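Putative protease (Parabacteroides distasonis ATCC 8503, PDB 3KD4) is of uncharacterised function but is probably an exported hydrolase that may act as a protease. Local coordinates at residues Y228-F233 against T278-A283; L259-I264 against G285-I290. All blocks are in the same frame, centred on the assembly; numbering follows the deposited sequence. Where two conformers were deposited one is given.

Overall arrangement
Helix 276-282 takes part in one contact and touches the other: Leu280 and Arg281 face helix 228-238 in contact 1, while Val279 packs on Leu259 of contact 2. The helix, with the residue that ends it, leads directly into the paired strands and helix start of contact 2. The centres of the contacts lie about 14 Å apart, and they touch. Ala283 O is 3.1 Å from Ser260 N, a probable hydrogen bond that continues the strand pairing, while Val279 CG1 packs 3.7 Å from Leu259 CD2. Contact 1 is at the surface, whereas contact 2 is partly buried; there the side chain of Ile290 lies about 4 Å from a bound glycerol, probably from the crystallisation liquor.

Contact 1: residues Y228-F233 against T278-A283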
ATOM      1  N   TYR A 228       4.184  31.387   2.643  1.00 29.43           N
ATOM      2  CA  TYR A 228       3.545  32.607   3.158  1.00 29.50           C
ATOM      3  C   TYR A 228       2.049  32.657   2.859  1.00 27.51           C
ATOM      4  O   TYR A 228       1.247  32.874   3.752  1.00 26.85           O
ATOM      5  CB  TYR A 228       4.218  33.874   2.602  1.00 30.14           C
ATOM      6  CG  TYR A 228       3.444  35.117   3.022  1.00 34.68           C
ATOM      7  CD1 TYR A 228       3.588  35.656   4.314  1.00 38.35           C
ATOM      8  CD2 TYR A 228       2.513  35.705   2.168  1.00 38.24           C
ATOM      9  CE1 TYR A 228       2.863  36.761   4.721  1.00 39.81           C
ATOM     10  CE2 TYR A 228       1.763  36.809   2.580  1.00 40.15           C
ATOM     11  CZ  TYR A 228       1.947  37.333   3.856  1.00 41.38           C
ATOM     12  OH  TYR A 228       1.225  38.454   4.267  1.00 45.44           O
ATOM     13  N   GLU A 229       1.688  32.452   1.602  1.00 25.84           N
ATOM     14  CA  GLU A 229       0.298  32.459   1.213  1.00 25.56           C
ATOM     15  C   GLU A 229      -0.517  31.363   1.915  1.00 23.93           C
ATOM     16  O   GLU A 229      -1.644  31.607   2.355  1.00 23.29           O
ATOM     17  CB  GLU A 229       0.145  32.333  -0.296  1.00 25.81           C
ATOM     18  CG  GLU A 229      -1.341  32.038  -0.737  1.00 30.57           C
ATOM     19  CD  GLU A 229      -1.583  32.122  -2.270  1.00 37.22           C
ATOM     20  OE1 GLU A 229      -0.718  32.722  -2.967  1.00 40.77           O
ATOM     21  OE2 GLU A 229      -2.626  31.581  -2.763  1.00 37.00           O
ATOM     22  N   SER A 230       0.055  30.169   2.005  1.00 22.31           N
ATOM     23  CA  SER A 230      -0.618  29.038   2.602  1.00 21.04           C
ATOM     24  C   SER A 230      -0.927  29.331   4.075  1.00 20.77           C
ATOM     25  O   SER A 230      -2.025  29.060   4.558  1.00 19.34           O
ATOM     26  CB  SER A 230       0.220  27.776   2.422  1.00 20.75           C
ATOM     27  OG  SER A 230       0.391  27.443   1.027  1.00 20.58           O
ATOM     28  N   LYS A 231       0.043  29.905   4.785  1.00 21.25           N
ATOM     29  CA  LYS A 231      -0.166  30.280   6.171  1.00 21.17           C
ATOM     30  C   LYS A 231      -1.219  31.389   6.307  1.00 20.90           C
ATOM     31  O   LYS A 231      -2.067  31.332   7.167  1.00 20.74           O
ATOM     32  CB  LYS A 231       1.134  30.744   6.806  1.00 21.67           C
ATOM     33  CG  LYS A 231       2.178  29.616   6.976  1.00 23.88           C
ATOM     34  CD  LYS A 231       3.558  30.197   7.238  1.00 27.62           C
ATOM     35  CE  LYS A 231       4.590  29.100   7.444  1.00 30.70           C
ATOM     36  NZ  LYS A 231       5.973  29.659   7.586  1.00 35.15           N
ATOM     37  N   THR A 232      -1.127  32.409   5.470  1.00 21.50           N
ATOM     38  CA  THR A 232      -2.039  33.555   5.555  1.00 20.86           C
ATOM     39  C   THR A 232      -3.422  33.074   5.227  1.00 20.59           C
ATOM     40  O   THR A 232      -4.359  33.372   5.964  1.00 21.19           O
ATOM     41  CB  THR A 232      -1.606  34.716   4.650  1.00 21.57           C
ATOM     42  OG1 THR A 232      -0.292  35.138   5.035  1.00 21.32           O
ATOM     43  CG2 THR A 232      -2.591  35.915   4.763  1.00 20.58           C
ATOM     44  N   PHE A 233      -3.545  32.286   4.162  1.00 20.54           N
ATOM     45  CA  PHE A 233      -4.848  31.711   3.762  1.00 20.18           C
ATOM     46  C   PHE A 233      -5.478  30.868   4.870  1.00 20.56           C
ATOM     47  O   PHE A 233      -6.693  30.945   5.095  1.00 20.35           O
ATOM     48  CB  PHE A 233      -4.667  30.881   2.500  1.00 19.55           C
ATOM     49  CG  PHE A 233      -5.939  30.478   1.789  1.00 19.89           C
ATOM     50  CD1 PHE A 233      -7.140  31.181   1.910  1.00 18.95           C
ATOM     51  CD2 PHE A 233      -5.906  29.403   0.930  1.00 20.78           C
ATOM     52  CE1 PHE A 233      -8.267  30.777   1.200  1.00 20.21           C
ATOM     53  CE2 PHE A 233      -7.037  28.997   0.222  1.00 23.47           C
ATOM     54  CZ  PHE A 233      -8.220  29.702   0.349  1.00 20.51           C
ATOM     55  N   THR A 278       3.028  27.050  -4.362  1.00 22.84           N
ATOM     56  CA  THR A 278       2.807  26.601  -5.727  1.00 23.50           C
ATOM     57  C   THR A 278       1.922  25.353  -5.739  1.00 23.67           C
ATOM     58  O   THR A 278       1.069  25.209  -6.601  1.00 22.60           O
ATOM     59  CB  THR A 278       4.144  26.253  -6.375  1.00 23.82           C
ATOM     60  OG1 THR A 278       4.948  27.431  -6.396  1.00 25.87           O
ATOM     61  CG2 THR A 278       3.984  25.738  -7.783  1.00 24.88           C
ATOM     62  N   VAL A 279       2.150  24.445  -4.780  1.00 23.94           N
ATOM     63  CA  VAL A 279       1.292  23.271  -4.613  1.00 23.25           C
ATOM     64  C   VAL A 279      -0.129  23.748  -4.447  1.00 24.38           C
ATOM     65  O   VAL A 279      -1.011  23.367  -5.213  1.00 24.27           O
ATOM     66  CB  VAL A 279       1.688  22.388  -3.385  1.00 22.75           C
ATOM     67  CG1 VAL A 279       0.673  21.264  -3.205  1.00 21.31           C
ATOM     68  CG2 VAL A 279       3.073  21.821  -3.567  1.00 20.51           C
ATOM     69  N   LEU A 280      -0.314  24.606  -3.454  1.00 25.91           N
ATOM     70  CA  LEU A 280      -1.615  25.194  -3.120  1.00 27.25           C
ATOM     71  C   LEU A 280      -2.295  25.727  -4.402  1.00 27.81           C
ATOM     72  O   LEU A 280      -3.362  25.253  -4.767  1.00 28.71           O
ATOM     73  CB  LEU A 280      -1.438  26.274  -2.040  1.00 27.15           C
ATOM     74  CG  LEU A 280      -2.675  27.067  -1.548  1.00 29.38           C
ATOM     75  CD1 LEU A 280      -3.660  26.179  -0.765  1.00 30.55           C
ATOM     76  CD2 LEU A 280      -2.253  28.267  -0.709  1.00 28.30           C
ATOM     77  N   ARG A 281      -1.633  26.611  -5.139  1.00 28.12           N
ATOM     78  CA  ARG A 281      -2.219  27.151  -6.382  1.00 29.07           C
ATOM     79  C   ARG A 281      -2.473  26.144  -7.511  1.00 29.01           C
ATOM     80  O   ARG A 281      -3.384  26.349  -8.302  1.00 28.17           O
ATOM     81  CB  ARG A 281      -1.378  28.314  -6.912  1.00 29.22           C
ATOM     82  CG  ARG A 281      -1.491  29.562  -6.037  1.00 32.25           C
ATOM     83  CD  ARG A 281      -0.717  30.749  -6.611  1.00 34.80           C
ATOM     84  NE  ARG A 281       0.730  30.541  -6.555  1.00 37.96           N
ATOM     85  CZ  ARG A 281       1.556  31.010  -5.612  1.00 39.01           C
ATOM     86  NH1 ARG A 281       1.120  31.742  -4.593  1.00 39.19           N
ATOM     87  NH2 ARG A 281       2.850  30.740  -5.694  1.00 40.38           N
ATOM     88  N   SER A 282      -1.680  25.068  -7.606  1.00 28.87           N
ATOM     89  CA  SER A 282      -1.795  24.155  -8.748  1.00 28.50           C
ATOM     90  C   SER A 282      -2.943  23.173  -8.658  1.00 28.53           C
ATOM     91  O   SER A 282      -3.337  22.609  -9.676  1.00 29.12           O
ATOM     92  CB  SER A 282      -0.494  23.363  -8.977  1.00 29.45           C
ATOM     93  OG  SER A 282      -0.318  22.343  -8.010  1.00 28.22           O
ATOM     94  N   ALA A 283      -3.468  22.919  -7.464  1.00 28.17           N
ATOM     95  CA  ALA A 283      -4.581  21.973  -7.335  1.00 28.28           C
ATOM     96  C   ALA A 283      -4.262  20.480  -7.589  1.00 27.82           C
ATOM     97  O   ALA A 283      -5.176  19.660  -7.798  1.00 28.17           O
ATOM     98  CB  ALA A 283      -5.732  22.405  -8.247  1.00 28.83           C
TER
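Leu280 sends its CD2 methyl over the side of the opposing helix, where it overlaps Ser230 and reaches to 3.3 Å from Ser230 OG. With CG anti to the backbone N (chi1 178°), the CD2 branch is carried against helix 228-238, and the same methyl also meets Glu229 CG at 3.9 Å and Phe233 CD2 at 4.2 Å. Ser230 OG is not left to this apolar neighbour alone: it hydrogen-bonds Asp277, whose carboxylate also accepts a hydrogen bond from the backbone N of Glu229 in the first turn of helix 228-238, a placement that probably suits the positive end of the helix dipole. The arrangement is a helix-helix packing, in which the short helix 276-282 meets helix 228-238 with segment axes 9.7 Å apart and 67° between their directions. On the more solvent-accessible flank, Glu229 stretches out in an extended chain to form a salt bridge with Arg281, whose chain bends at chi3 to bring its guanidinium round. Arg281 NH1 lies 2.6 Å from Glu229 OE1, which meets the guanidinium at its edge; the two planes are 55° apart and the bond is weak by its angle. Were Glu229 an alanine, the Arg281 guanidinium would probably lose this carboxylate mate and Leu280 CD2 the methylene that lies beside it. Phe233, beyond the leucine methyl, stacks edge-to-face with His254.

Contact 2: residues L259-I264 against G285-I290; sequences LSTCPI and GTPLEI
Leu259 leads into the pairing, its CD2 lying 4.1 Å from Ile290 CG1 as the two side chains run alongside one another in opposite senses. The strands that follow, 260-261 and 284-285, run parallel and adjacent with helix 276-282 in the connection between them, a small beta-alpha-beta unit that delivers the chain to the start of helix 287-300. Ser260 O accepts a hydrogen bond from Gly285 N at 2.9 Å. Thr261 then sits across from Gly285 and brings OG1 to 3.4 Å from Ile290 CD1, while its CG2, anti to the backbone N, reaches Pro287 CG at 3.9 Å. Cys262 N gives a bond back to Gly285 O at 2.7 Å. Cys262 O receives both the CA-H of Thr286 and, round the inverse gamma turn centred on Pro263, the N-H of Ile264. In the conformer given, Ile264 CB lies 4.0 Å from Thr286 CG2. That threonine forms a capping box with Glu289, which also salt-bridges Arg274: Thr286 N gives to Glu289 OE1, and Thr286 OG1 accepts a hydrogen bond from Glu289 N at 3.1 Å.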
ATOM      1  N   LEU A 259      -7.534  19.823  -3.929  1.00 27.04           N
ATOM      2  CA  LEU A 259      -6.280  19.258  -4.429  1.00 27.77           C
ATOM      3  C   LEU A 259      -6.511  17.813  -4.769  1.00 27.95           C
ATOM      4  O   LEU A 259      -7.103  17.070  -3.988  1.00 27.46           O
ATOM      5  CB  LEU A 259      -5.164  19.349  -3.391  1.00 27.74           C
ATOM      6  CG  LEU A 259      -4.394  20.677  -3.348  1.00 30.74           C
ATOM      7  CD1 LEU A 259      -5.043  21.683  -2.371  1.00 30.04           C
ATOM      8  CD2 LEU A 259      -2.946  20.428  -2.962  1.00 31.19           C
ATOM      9  N   SER A 260      -6.064  17.404  -5.945  1.00 28.16           N
ATOM     10  CA  SER A 260      -6.083  15.998  -6.263  1.00 28.54           C
ATOM     11  C   SER A 260      -4.695  15.421  -5.940  1.00 27.93           C
ATOM     12  O   SER A 260      -3.693  16.155  -5.941  1.00 26.83           O
ATOM     13  CB  SER A 260      -6.459  15.803  -7.709  1.00 29.04           C
ATOM     14  OG  SER A 260      -5.445  16.342  -8.515  1.00 33.61           O
ATOM     15  N   THR A 261      -4.647  14.129  -5.623  1.00 27.07           N
ATOM     16  CA  THR A 261      -3.393  13.500  -5.245  1.00 27.09           C
ATOM     17  C   THR A 261      -2.730  12.881  -6.449  1.00 26.70           C
ATOM     18  O   THR A 261      -3.325  12.097  -7.138  1.00 27.12           O
ATOM     19  CB  THR A 261      -3.559  12.413  -4.214  1.00 27.24           C
ATOM     20  OG1 THR A 261      -4.297  12.947  -3.132  1.00 29.44           O
ATOM     21  CG2 THR A 261      -2.160  11.957  -3.677  1.00 27.91           C
ATOM     22  N   CYS A 262      -1.479  13.246  -6.655  1.00 26.28           N
ATOM     23  CA  CYS A 262      -0.663  12.768  -7.745  0.60 26.18           C
ATOM     24  C   CYS A 262       0.309  11.734  -7.182  1.00 25.41           C
ATOM     25  O   CYS A 262       1.225  12.099  -6.457  1.00 24.70           O
ATOM     26  CB  CYS A 262       0.091  13.980  -8.282  0.60 26.34           C
ATOM     27  SG  CYS A 262       0.936  13.721  -9.779  0.60 28.63           S
ATOM     28  N   PRO A 263       0.115  10.449  -7.493  1.00 25.16           N
ATOM     29  CA  PRO A 263       0.961   9.438  -6.843  1.00 24.76           C
ATOM     30  C   PRO A 263       2.400   9.282  -7.403  1.00 23.96           C
ATOM     31  O   PRO A 263       2.805   8.209  -7.838  1.00 25.74           O
ATOM     32  CB  PRO A 263       0.124   8.168  -6.987  1.00 24.64           C
ATOM     33  CG  PRO A 263      -0.590   8.352  -8.316  1.00 24.57           C
ATOM     34  CD  PRO A 263      -0.860   9.839  -8.423  1.00 25.78           C
ATOM     35  N   ILE A 264       3.192  10.329  -7.307  1.00 23.04           N
ATOM     36  CA  ILE A 264       4.577  10.279  -7.760  0.50 22.69           C
ATOM     37  C   ILE A 264       5.459   9.828  -6.607  1.00 22.64           C
ATOM     38  O   ILE A 264       5.481  10.467  -5.548  1.00 22.08           O
ATOM     39  CB  ILE A 264       5.027  11.616  -8.270  0.50 22.85           C
ATOM     40  CG1 ILE A 264       4.069  12.055  -9.388  0.50 23.24           C
ATOM     41  CG2 ILE A 264       6.467  11.547  -8.782  0.50 21.68           C
ATOM     42  CD1 ILE A 264       4.152  13.478  -9.658  0.50 23.19           C
ATOM     43  N   GLY A 285      -1.126  17.589  -5.919  1.00 22.91           N
ATOM     44  CA  GLY A 285       0.075  17.420  -5.135  1.00 21.58           C
ATOM     45  C   GLY A 285       0.379  15.948  -4.903  1.00 20.94           C
ATOM     46  O   GLY A 285      -0.512  15.097  -4.904  1.00 20.11           O
ATOM     47  N   THR A 286       1.650  15.660  -4.689  1.00 19.72           N
ATOM     48  CA  THR A 286       2.081  14.331  -4.260  1.00 18.96           C
ATOM     49  C   THR A 286       1.634  14.166  -2.825  1.00 18.60           C
ATOM     50  O   THR A 286       1.331  15.150  -2.177  1.00 17.90           O
ATOM     51  CB  THR A 286       3.583  14.204  -4.360  1.00 19.81           C
ATOM     52  OG1 THR A 286       4.198  15.047  -3.374  1.00 16.85           O
ATOM     53  CG2 THR A 286       4.055  14.593  -5.779  1.00 18.77           C
ATOM     54  N   PRO A 287       1.572  12.915  -2.320  1.00 18.59           N
ATOM     55  CA  PRO A 287       1.248  12.710  -0.912  1.00 17.93           C
ATOM     56  C   PRO A 287       2.110  13.546   0.031  1.00 17.59           C
ATOM     57  O   PRO A 287       1.601  14.102   0.996  1.00 16.61           O
ATOM     58  CB  PRO A 287       1.505  11.214  -0.706  1.00 18.54           C
ATOM     59  CG  PRO A 287       1.168  10.620  -2.077  1.00 19.77           C
ATOM     60  CD  PRO A 287       1.734  11.641  -3.046  1.00 18.47           C
ATOM     61  N   LEU A 288       3.396  13.660  -0.291  1.00 17.55           N
ATOM     62  CA  LEU A 288       4.339  14.390   0.525  1.00 17.35           C
ATOM     63  C   LEU A 288       4.001  15.892   0.513  1.00 17.23           C
ATOM     64  O   LEU A 288       4.018  16.543   1.548  1.00 16.16           O
ATOM     65  CB  LEU A 288       5.760  14.152   0.031  1.00 17.20           C
ATOM     66  CG  LEU A 288       6.898  14.839   0.788  1.00 17.83           C
ATOM     67  CD1 LEU A 288       6.952  14.348   2.242  1.00 15.65           C
ATOM     68  CD2 LEU A 288       8.269  14.607   0.055  1.00 15.66           C
ATOM     69  N   GLU A 289       3.716  16.420  -0.666  1.00 17.68           N
ATOM     70  CA  GLU A 289       3.305  17.825  -0.813  1.00 17.60           C
ATOM     71  C   GLU A 289       2.016  18.117  -0.057  1.00 17.70           C
ATOM     72  O   GLU A 289       1.899  19.138   0.616  1.00 17.95           O
ATOM     73  CB  GLU A 289       3.132  18.175  -2.292  1.00 17.94           C
ATOM     74  CG  GLU A 289       4.450  18.415  -3.010  1.00 18.83           C
ATOM     75  CD  GLU A 289       4.315  18.553  -4.536  1.00 22.74           C
ATOM     76  OE1 GLU A 289       3.258  18.157  -5.084  1.00 21.47           O
ATOM     77  OE2 GLU A 289       5.255  19.083  -5.185  1.00 21.92           O
ATOM     78  N   ILE A 290       1.036  17.230  -0.179  1.00 17.81           N
ATOM     79  CA  ILE A 290      -0.236  17.431   0.498  1.00 18.17           C
ATOM     80  C   ILE A 290      -0.085  17.366   2.016  1.00 17.76           C
ATOM     81  O   ILE A 290      -0.617  18.215   2.752  1.00 17.64           O
ATOM     82  CB  ILE A 290      -1.321  16.442  -0.045  1.00 19.34           C
ATOM     83  CG1 ILE A 290      -1.637  16.773  -1.514  1.00 19.64           C
ATOM     84  CG2 ILE A 290      -2.615  16.497   0.804  1.00 18.52           C
ATOM     85  CD1 ILE A 290      -2.457  15.666  -2.255  1.00 24.37           C
TER